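Local coordinates for putative type I restriction enzyme R protein (Bacteroides fragilis NCTC 9343, PDB 3EVY) that is probably the R subunit of a type I restriction system, required for ATP-driven DNA cleavage, here represented by a piece of its C-terminal region, at residues K11-L16 and A71-I76; R58-V63 and Q79-Y84. All coordinates share one frame; numbering follows the deposited sequence.

The two contacts show how a connecting loop and the helices it joins can be held together in a small all-helical fold, here part of the C-terminal region of the R subunit. Contact 1 ties the loop that follows helix 43-63 to the start of helix 12-30; contact 2 packs the end of helix 43-63 against helix 78-91, the helices on either side of that loop along the chain. Their segments alternate, in the order 11-16, 58-63, 71-76, 79-84, and the contact centres lie about 12 Å apart. NH2 of Arg-60 in contact 2 also reaches the carbonyl oxygen of Ile-76, and Leu-16 packs on Val-63, so the two contacts touch.

Contact 1 (K11-L16 and A71-I76); sequences KPYEKL and AEDLTI
Tyr-13 and Asp-73 meet through a single hydrogen bond that ties the first turn of helix 12-30 to the loop between helices 43-63 and 78-91, an example of a side-chain bond holding a long connection against a helical fold. The phenol OH of Tyr-13 donates to OD2 of Asp-73, with 2.6 Å between the two oxygens. OD2 receives it with its anti lone pair, the one turned away from OD1, and sits at the edge of the ring in its plane, 3.3 Å from Tyr-13 CE2. Ring and carboxylate are turned 61° against each other, and the two side chains run roughly perpendicular, the hydroxyl of one meeting one oxygen of the other with little other surface between them. With CG anti to the backbone N (chi1 176°), the Tyr-13 ring extends from the helix and carries its hydroxyl to the loop. That hydroxyl has a second partner, the backbone N of Asp-70, and is thus both donor and acceptor: two bonds fix an oxygen carried by a largely buried side chain.

On the loop side, Asp-73 closes a short 3-10 turn, 71-73, in which Leu-74 N bonds to Ala-71 O at 3.0 Å. Asn-21, farther along helix 12-30, also holds this part of the loop, its side-chain amide bonding to Asp-73 O and Thr-75 N.

The helix that carries Tyr-13 is organised at its beginning too. Lys-11 occupies the N-cap position, its NZ forms a salt bridge with Glu-68, and its backbone N gives a hydrogen bond of 2.7 Å to OE2 of Glu-14, again at the anti lone pair of a carboxylate oxygen.

Contact 2 (R58-V63 and Q79-Y84); sequences RLRNEV and QRFADY
A buried cation-pi stack between Arg-60 and Phe-81 joins the last turns of helix 43-63 to the first turns of helix 78-91, near the centre of the chain. The guanidinium lies almost flat on the phenyl ring, their planes 21° apart, but off-centre: CZ of Arg-60 is 4.4 Å from the ring centroid of Phe-81. Arg-60 CD fills the central place, its CH-pi contact 3.7 Å from the same centroid and only 7° off the ring normal. The two side chains run antiparallel alongside one another; chi2 of Arg-60, at 136°, is well away from a staggered value and bends the chain so that CD comes over the ring while the guanidinium runs on past its centre.

Within this helical fold the pair is one of the links between the two helices, and its CA atoms, 9.8 Å apart in Arg-60 and Phe-81, are the closest of the two segments. Phe-53, Met-56 and Leu-57 of helix 43-63 also touch the ring. NH1 of Arg-60 makes a salt bridge to Glu-78, immediately before Gln-79, which should offset the buried charge and hold the guanidinium in place; its NH2 bonds to the carbonyl oxygen of Ile-76, two residues earlier in the loop, and lies 3.7 Å from CD1 of Phe-81.

Contact 1 (K11-L16 and A71-I76)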
loop_
_atom_site.group_PDB
_atom_site.type_symbol
_atom_site.label_atom_id
_atom_site.label_comp_id
_atom_site.label_asym_id
_atom_site.label_seq_id
_atom_site.Cartn_x
_atom_site.Cartn_y
_atom_site.Cartn_z
ATOM N N LYS A 11 11.583 6.272 17.517
ATOM C CA LYS A 11 11.218 7.542 16.881
ATOM C C LYS A 11 9.983 7.432 15.980
ATOM O O LYS A 11 9.718 6.377 15.361
ATOM C CB LYS A 11 12.393 8.028 16.037
ATOM C CG LYS A 11 13.680 8.154 16.833
ATOM C CD LYS A 11 14.770 8.653 15.921
ATOM C CE LYS A 11 14.195 9.760 15.019
ATOM N NZ LYS A 11 15.023 9.942 13.799
ATOM N N PRO A 12 9.230 8.533 15.885
ATOM C CA PRO A 12 8.004 8.627 15.066
ATOM C C PRO A 12 8.127 7.916 13.694
ATOM O O PRO A 12 7.232 7.132 13.359
ATOM C CB PRO A 12 7.809 10.141 14.898
ATOM C CG PRO A 12 8.348 10.698 16.158
ATOM C CD PRO A 12 9.620 9.845 16.420
ATOM N N TYR A 13 9.209 8.177 12.952
ATOM C CA TYR A 13 9.415 7.576 11.634
ATOM C C TYR A 13 9.459 6.049 11.619
ATOM O O TYR A 13 8.927 5.401 10.720
ATOM C CB TYR A 13 10.707 8.079 11.015
ATOM C CG TYR A 13 11.044 7.437 9.675
ATOM C CD1 TYR A 13 10.448 7.852 8.482
ATOM C CD2 TYR A 13 11.997 6.419 9.595
ATOM C CE1 TYR A 13 10.793 7.276 7.281
ATOM C CE2 TYR A 13 12.310 5.812 8.357
ATOM C CZ TYR A 13 11.712 6.253 7.228
ATOM O OH TYR A 13 12.099 5.681 6.017
ATOM N N GLU A 14 10.174 5.510 12.589
ATOM C CA GLU A 14 10.405 4.090 12.741
ATOM C C GLU A 14 9.112 3.418 13.087
ATOM O O GLU A 14 8.792 2.381 12.491
ATOM C CB GLU A 14 11.411 3.851 13.885
ATOM C CG GLU A 14 12.754 4.645 13.694
ATOM C CD GLU A 14 13.740 4.545 14.876
ATOM O OE1 GLU A 14 14.888 4.093 14.607
ATOM O OE2 GLU A 14 13.364 4.922 16.036
ATOM N N LYS A 15 8.354 4.026 14.012
ATOM C CA LYS A 15 6.977 3.577 14.335
ATOM C C LYS A 15 6.093 3.453 13.103
ATOM O O LYS A 15 5.417 2.430 12.926
ATOM C CB LYS A 15 6.274 4.516 15.343
ATOM C CG LYS A 15 6.442 4.134 16.832
ATOM C CD LYS A 15 5.816 5.176 17.783
ATOM C CE LYS A 15 6.571 6.505 17.756
ATOM N NZ LYS A 15 5.802 7.670 18.297
ATOM N N LEU A 16 6.021 4.501 12.284
ATOM C CA LEU A 16 5.161 4.458 11.110
ATOM C C LEU A 16 5.649 3.424 10.044
ATOM O O LEU A 16 4.832 2.882 9.284
ATOM C CB LEU A 16 5.043 5.846 10.466
ATOM C CG LEU A 16 4.458 7.036 11.259
ATOM C CD1 LEU A 16 5.000 8.458 10.719
ATOM C CD2 LEU A 16 2.924 7.024 11.196
ATOM N N ALA A 71 13.089 4.643 0.775
ATOM C CA ALA A 71 12.202 3.695 0.172
ATOM C C ALA A 71 12.543 2.283 0.546
ATOM O O ALA A 71 11.649 1.434 0.630
ATOM C CB ALA A 71 12.121 3.887 -1.370
ATOM N N GLU A 72 13.827 2.005 0.708
ATOM C CA GLU A 72 14.270 0.633 1.047
ATOM C C GLU A 72 13.732 0.141 2.398
ATOM O O GLU A 72 13.759 -1.072 2.714
ATOM C CB GLU A 72 15.797 0.538 1.006
ATOM C CG GLU A 72 16.339 0.504 -0.387
ATOM C CD GLU A 72 15.799 -0.706 -1.195
ATOM O OE1 GLU A 72 15.087 -0.369 -2.190
ATOM O OE2 GLU A 72 16.060 -1.957 -0.829
ATOM N N ASP A 73 13.196 1.072 3.174
ATOM C CA ASP A 73 12.754 0.772 4.514
ATOM C C ASP A 73 11.376 0.147 4.398
ATOM O O ASP A 73 10.872 -0.369 5.368
ATOM C CB ASP A 73 12.588 2.071 5.335
ATOM C CG ASP A 73 13.898 2.636 5.820
ATOM O OD1 ASP A 73 14.913 1.884 5.788
ATOM O OD2 ASP A 73 13.892 3.843 6.248
ATOM N N LEU A 74 10.758 0.223 3.218
ATOM C CA LEU A 74 9.384 -0.206 3.013
ATOM C C LEU A 74 9.247 -1.471 2.135
ATOM O O LEU A 74 9.930 -1.591 1.111
ATOM C CB LEU A 74 8.599 0.897 2.286
ATOM C CG LEU A 74 8.536 2.287 2.981
ATOM C CD1 LEU A 74 7.475 3.069 2.257
ATOM C CD2 LEU A 74 8.114 2.076 4.467
ATOM N N THR A 75 8.318 -2.353 2.525
ATOM C CA THR A 75 7.870 -3.483 1.706
ATOM C C THR A 75 7.191 -2.874 0.449
ATOM O O THR A 75 6.565 -1.808 0.546
ATOM C CB THR A 75 6.832 -4.320 2.483
ATOM O OG1 THR A 75 7.438 -4.800 3.682
ATOM C CG2 THR A 75 6.341 -5.469 1.693
ATOM N N ILE A 76 7.339 -3.532 -0.700
ATOM C CA ILE A 76 6.773 -3.101 -1.967
ATOM C C ILE A 76 7.586 -2.011 -2.549
ATOM O O ILE A 76 7.711 -0.907 -1.948
ATOM C CB ILE A 76 5.246 -2.629 -1.871
ATOM C CG1 ILE A 76 4.420 -3.628 -1.054
ATOM C CG2 ILE A 76 4.632 -2.547 -3.307
ATOM C CD1 ILE A 76 2.890 -3.273 -0.939
#

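Contact 2 (R58-V63 and Q79-Y84)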
loop_
_atom_site.group_PDB
_atom_site.type_symbol
_atom_site.label_atom_id
_atom_site.label_comp_id
_atom_site.label_asym_id
_atom_site.label_seq_id
_atom_site.Cartn_x
_atom_site.Cartn_y
_atom_site.Cartn_z
ATOM N N ARG A 58 -1.823 6.560 2.217
ATOM C CA ARG A 58 -1.734 7.708 3.159
ATOM C C ARG A 58 -0.552 7.548 4.089
ATOM O O ARG A 58 0.182 8.533 4.364
ATOM C CB ARG A 58 -3.047 7.846 3.951
ATOM C CG ARG A 58 -4.194 8.424 3.119
ATOM C CD ARG A 58 -5.535 8.485 3.850
ATOM N NE ARG A 58 -5.445 9.330 5.050
ATOM C CZ ARG A 58 -5.627 10.657 5.064
ATOM N NH1 ARG A 58 -5.938 11.331 3.949
ATOM N NH2 ARG A 58 -5.494 11.312 6.223
ATOM N N LEU A 59 -0.284 6.307 4.499
ATOM C CA LEU A 59 0.779 6.045 5.431
ATOM C C LEU A 59 2.127 6.144 4.680
ATOM O O LEU A 59 3.142 6.663 5.192
ATOM C CB LEU A 59 0.584 4.655 6.058
ATOM C CG LEU A 59 1.556 4.082 7.073
ATOM C CD1 LEU A 59 1.938 5.135 8.129
ATOM C CD2 LEU A 59 0.855 2.843 7.801
ATOM N N ARG A 60 2.150 5.653 3.463
ATOM C CA ARG A 60 3.341 5.810 2.633
ATOM C C ARG A 60 3.670 7.309 2.447
ATOM O O ARG A 60 4.810 7.708 2.536
ATOM C CB ARG A 60 3.177 5.155 1.302
ATOM C CG ARG A 60 4.477 4.989 0.515
ATOM C CD ARG A 60 4.500 3.619 -0.082
ATOM N NE ARG A 60 5.659 3.416 -0.895
ATOM C CZ ARG A 60 6.268 2.262 -1.092
ATOM N NH1 ARG A 60 7.347 2.251 -1.823
ATOM N NH2 ARG A 60 5.870 1.154 -0.487
ATOM N N ASN A 61 2.680 8.137 2.189
ATOM C CA ASN A 61 2.939 9.576 1.968
ATOM C C ASN A 61 3.408 10.240 3.255
ATOM O O ASN A 61 4.248 11.149 3.265
ATOM C CB ASN A 61 1.667 10.244 1.404
ATOM C CG ASN A 61 1.594 10.093 -0.096
ATOM O OD1 ASN A 61 2.646 9.962 -0.727
ATOM N ND2 ASN A 61 0.378 10.020 -0.668
ATOM N N GLU A 62 2.914 9.722 4.367
ATOM C CA GLU A 62 3.232 10.185 5.684
ATOM C C GLU A 62 4.690 9.899 6.040
ATOM O O GLU A 62 5.403 10.798 6.467
ATOM C CB GLU A 62 2.265 9.470 6.696
ATOM C CG GLU A 62 2.575 9.719 8.149
ATOM C CD GLU A 62 1.361 9.545 9.099
ATOM O OE1 GLU A 62 1.407 10.174 10.158
ATOM O OE2 GLU A 62 0.397 8.777 8.834
ATOM N N VAL A 63 5.160 8.675 5.827
ATOM C CA VAL A 63 6.624 8.413 5.974
ATOM C C VAL A 63 7.496 9.179 5.005
ATOM O O VAL A 63 8.605 9.493 5.339
ATOM C CB VAL A 63 7.004 6.880 6.000
ATOM C CG1 VAL A 63 6.195 6.169 7.109
ATOM C CG2 VAL A 63 6.749 6.262 4.657
ATOM N N GLN A 79 7.898 1.455 -7.731
ATOM C CA GLN A 79 7.242 1.176 -9.022
ATOM C C GLN A 79 6.050 0.224 -8.917
ATOM O O GLN A 79 4.926 0.535 -9.409
ATOM C CB GLN A 79 8.253 0.667 -10.048
ATOM C CG GLN A 79 7.639 0.553 -11.486
ATOM C CD GLN A 79 6.938 1.845 -11.947
ATOM O OE1 GLN A 79 7.564 2.911 -12.046
ATOM N NE2 GLN A 79 5.631 1.760 -12.191
ATOM N N ARG A 80 6.288 -0.942 -8.301
ATOM C CA ARG A 80 5.228 -1.893 -7.993
ATOM C C ARG A 80 4.056 -1.188 -7.267
ATOM O O ARG A 80 2.865 -1.396 -7.590
ATOM C CB ARG A 80 5.796 -3.018 -7.122
ATOM C CG ARG A 80 4.744 -4.115 -6.737
ATOM C CD ARG A 80 4.200 -4.945 -7.933
ATOM N NE ARG A 80 5.172 -5.740 -8.697
ATOM C CZ ARG A 80 5.440 -7.044 -8.456
ATOM N NH1 ARG A 80 4.830 -7.721 -7.471
ATOM N NH2 ARG A 80 6.325 -7.701 -9.205
ATOM N N PHE A 81 4.399 -0.340 -6.302
ATOM C CA PHE A 81 3.350 0.331 -5.491
ATOM C C PHE A 81 2.550 1.236 -6.420
ATOM O O PHE A 81 1.346 1.263 -6.336
ATOM C CB PHE A 81 4.007 1.197 -4.402
ATOM C CG PHE A 81 3.036 1.682 -3.367
ATOM C CD1 PHE A 81 2.677 0.834 -2.284
ATOM C CD2 PHE A 81 2.423 2.932 -3.486
ATOM C CE1 PHE A 81 1.756 1.234 -1.352
ATOM C CE2 PHE A 81 1.499 3.352 -2.506
ATOM C CZ PHE A 81 1.175 2.506 -1.445
ATOM N N ALA A 82 3.268 1.992 -7.278
ATOM C CA ALA A 82 2.616 2.821 -8.339
ATOM C C ALA A 82 1.695 2.044 -9.269
ATOM O O ALA A 82 0.651 2.541 -9.693
ATOM C CB ALA A 82 3.659 3.552 -9.151
ATOM N N ASP A 83 2.093 0.824 -9.626
ATOM C CA ASP A 83 1.244 -0.061 -10.419
ATOM C C ASP A 83 -0.042 -0.456 -9.690
ATOM O O ASP A 83 -1.107 -0.466 -10.268
ATOM C CB ASP A 83 2.058 -1.279 -10.879
ATOM C CG ASP A 83 3.175 -0.901 -11.878
ATOM O OD1 ASP A 83 3.075 0.151 -12.540
ATOM O OD2 ASP A 83 4.170 -1.631 -11.962
ATOM N N TYR A 84 0.026 -0.754 -8.393
ATOM C CA TYR A 84 -1.216 -0.931 -7.647
ATOM C C TYR A 84 -2.017 0.386 -7.631
ATOM O O TYR A 84 -3.247 0.387 -7.673
ATOM C CB TYR A 84 -0.921 -1.350 -6.208
ATOM C CG TYR A 84 -0.541 -2.819 -6.023
ATOM C CD1 TYR A 84 -1.522 -3.836 -6.088
ATOM C CD2 TYR A 84 0.794 -3.190 -5.750
ATOM C CE1 TYR A 84 -1.187 -5.158 -5.865
ATOM C CE2 TYR A 84 1.138 -4.532 -5.560
ATOM C CZ TYR A 84 0.155 -5.499 -5.608
ATOM O OH TYR A 84 0.480 -6.837 -5.392
#